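Local coordinates for putative citrate lyase, alfa subunit (Streptococcus mutans, PDB 2HJ0), which is a putative citrate lyase alpha subunit of the CitF family, an alpha/beta protein present here as two copies of one chain, at residues A[322-327]-A[343-348]. Numbering follows the deposited sequence.
Sequences VDKILD and AEKHYE
H346 NE2 donates a hydrogen bond to D327 OD2 at 2.9 Å, doubtful in detail because that oxygen lies too close to an atom outside the contact. The imidazole and the carboxylate lie nearly coplanar, 14° between planes. H346 reaches this partner because its CG stands anti to the backbone N (chi1 -172°), which carries the ring past I325 toward D327. On its other nitrogen, ND1, the ring bonds S338 OG. If the D327 bond holds, both ring nitrogens have partners, which would limit rotation. The backbones pair in parallel register. Y347 N bonds I325 O at 2.9 Å. D327 N bonds Y347 O at 2.8 Å. The I325 N to K345 O bond is weak, its N-H...O angle only 130°. Ahead of the paired residues, K345 bends back across D323. Its NZ makes a salt bridge with D323 OD1, 3.3 Å, and a bond to D323 O; both hydrogen bonds are weak.

I325 CD1 sits over one face of the H346 ring, a CH-pi contact 3.7 Å from the centroid. The same side of the sheet is packed by helix 311-318 and I309. L326 CD2 touches Y347 CB on the opposite side, where the second subunit packs: Y347 OH is hydrogen-bonded to its I218 N. Helix 333-341 joins the two strands, a beta-alpha-beta crossover that places 346-348 as the outermost strand, within this chain, of a mixed sheet in an alpha/beta fold.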
loop_
_atom_site.group_PDB
_atom_site.type_symbol
_atom_site.label_atom_id
_atom_site.label_comp_id
_atom_site.label_asym_id
_atom_site.label_seq_id
_atom_site.Cartn_x
_atom_site.Cartn_y
_atom_site.Cartn_z
ATOM N N VAL A 322 -16.925 1.609 20.722
ATOM C CA VAL A 322 -15.558 1.606 20.240
ATOM C C VAL A 322 -15.582 2.405 18.939
ATOM O O VAL A 322 -16.331 2.098 18.008
ATOM C CB VAL A 322 -15.021 0.148 20.023
ATOM C CG1 VAL A 322 -15.879 -0.605 19.022
ATOM C CG2 VAL A 322 -13.582 0.189 19.559
ATOM N N ASP A 323 -14.769 3.451 18.898
ATOM C CA ASP A 323 -14.716 4.332 17.748
ATOM C C ASP A 323 -14.280 3.707 16.428
ATOM O O ASP A 323 -14.976 3.834 15.426
ATOM C CB ASP A 323 -13.827 5.533 18.046
ATOM C CG ASP A 323 -14.021 6.628 17.039
ATOM O OD1 ASP A 323 -15.147 7.174 16.988
ATOM O OD2 ASP A 323 -13.073 6.940 16.284
ATOM N N LYS A 324 -13.126 3.052 16.417
ATOM C CA LYS A 324 -12.638 2.431 15.200
ATOM C C LYS A 324 -12.266 0.998 15.481
ATOM O O LYS A 324 -12.236 0.568 16.626
ATOM C CB LYS A 324 -11.396 3.144 14.702
ATOM C CG LYS A 324 -11.579 4.589 14.372
ATOM C CD LYS A 324 -12.067 4.764 12.958
ATOM C CE LYS A 324 -12.060 6.223 12.572
ATOM N NZ LYS A 324 -10.738 6.859 12.773
ATOM N N ILE A 325 -11.965 0.256 14.429
ATOM C CA ILE A 325 -11.557 -1.131 14.583
ATOM C C ILE A 325 -10.591 -1.514 13.450
ATOM O O ILE A 325 -10.920 -1.397 12.260
ATOM C CB ILE A 325 -12.791 -2.068 14.638
ATOM C CG1 ILE A 325 -12.399 -3.491 14.303
ATOM C CG2 ILE A 325 -13.838 -1.626 13.661
ATOM C CD1 ILE A 325 -13.612 -4.375 14.248
ATOM N N LEU A 326 -9.384 -1.929 13.839
ATOM C CA LEU A 326 -8.340 -2.331 12.888
ATOM C C LEU A 326 -8.405 -3.848 12.762
ATOM O O LEU A 326 -8.345 -4.563 13.758
ATOM C CB LEU A 326 -6.962 -1.879 13.380
ATOM C CG LEU A 326 -6.893 -0.396 13.755
ATOM C CD1 LEU A 326 -5.488 -0.053 14.200
ATOM C CD2 LEU A 326 -7.308 0.455 12.580
ATOM N N ASP A 327 -8.518 -4.326 11.527
ATOM C CA ASP A 327 -8.696 -5.752 11.247
ATOM C C ASP A 327 -7.603 -6.410 10.405
ATOM O O ASP A 327 -7.373 -6.019 9.261
ATOM C CB ASP A 327 -10.048 -5.923 10.531
ATOM C CG ASP A 327 -10.496 -7.364 10.426
ATOM O OD1 ASP A 327 -9.642 -8.266 10.347
ATOM O OD2 ASP A 327 -11.727 -7.585 10.408
ATOM N N ALA A 343 -17.400 0.913 6.515
ATOM C CA ALA A 343 -16.137 1.409 5.964
ATOM C C ALA A 343 -15.531 2.519 6.805
ATOM O O ALA A 343 -16.240 3.222 7.516
ATOM C CB ALA A 343 -16.346 1.898 4.546
ATOM N N GLU A 344 -14.212 2.666 6.706
ATOM C CA GLU A 344 -13.442 3.674 7.446
ATOM C C GLU A 344 -13.392 3.367 8.945
ATOM O O GLU A 344 -12.315 3.367 9.531
ATOM C CB GLU A 344 -14.007 5.083 7.204
ATOM C CG GLU A 344 -14.799 5.660 8.361
ATOM C CD GLU A 344 -16.018 6.428 7.896
ATOM O OE1 GLU A 344 -16.714 7.018 8.757
ATOM O OE2 GLU A 344 -16.280 6.431 6.669
ATOM N N LYS A 345 -14.550 3.092 9.545
ATOM C CA LYS A 345 -14.644 2.779 10.970
ATOM C C LYS A 345 -14.099 1.372 11.231
ATOM O O LYS A 345 -13.671 1.048 12.336
ATOM C CB LYS A 345 -16.101 2.852 11.432
ATOM C CG LYS A 345 -16.782 4.178 11.164
ATOM C CD LYS A 345 -16.453 5.235 12.200
ATOM C CE LYS A 345 -17.242 5.013 13.491
ATOM N NZ LYS A 345 -16.970 6.090 14.501
ATOM N N HIS A 346 -14.145 0.530 10.208
ATOM C CA HIS A 346 -13.632 -0.833 10.305
ATOM C C HIS A 346 -12.613 -0.914 9.165
ATOM O O HIS A 346 -12.992 -1.113 8.004
ATOM C CB HIS A 346 -14.772 -1.842 10.114
ATOM C CG HIS A 346 -14.383 -3.263 10.381
ATOM N ND1 HIS A 346 -15.308 -4.275 10.502
ATOM C CD2 HIS A 346 -13.169 -3.845 10.532
ATOM C CE1 HIS A 346 -14.684 -5.420 10.715
ATOM N NE2 HIS A 346 -13.385 -5.188 10.738
ATOM N N TYR A 347 -11.331 -0.745 9.503
ATOM C CA TYR A 347 -10.254 -0.726 8.510
ATOM C C TYR A 347 -9.370 -1.964 8.414
ATOM O O TYR A 347 -9.004 -2.570 9.415
ATOM C CB TYR A 347 -9.354 0.489 8.748
ATOM C CG TYR A 347 -8.990 1.244 7.493
ATOM C CD1 TYR A 347 -9.944 2.002 6.819
ATOM C CD2 TYR A 347 -7.683 1.209 6.982
ATOM C CE1 TYR A 347 -9.611 2.715 5.662
ATOM C CE2 TYR A 347 -7.337 1.918 5.818
ATOM C CZ TYR A 347 -8.310 2.671 5.167
ATOM O OH TYR A 347 -7.978 3.382 4.030
ATOM N N GLU A 348 -9.006 -2.309 7.186
ATOM C CA GLU A 348 -8.161 -3.462 6.919
ATOM C C GLU A 348 -6.675 -3.091 7.003
ATOM O O GLU A 348 -6.256 -2.051 6.498
ATOM C CB GLU A 348 -8.500 -4.005 5.532
ATOM C CG GLU A 348 -7.634 -5.146 5.035
ATOM C CD GLU A 348 -7.967 -5.530 3.597
ATOM O OE1 GLU A 348 -8.194 -6.737 3.336
ATOM O OE2 GLU A 348 -8.002 -4.626 2.727
#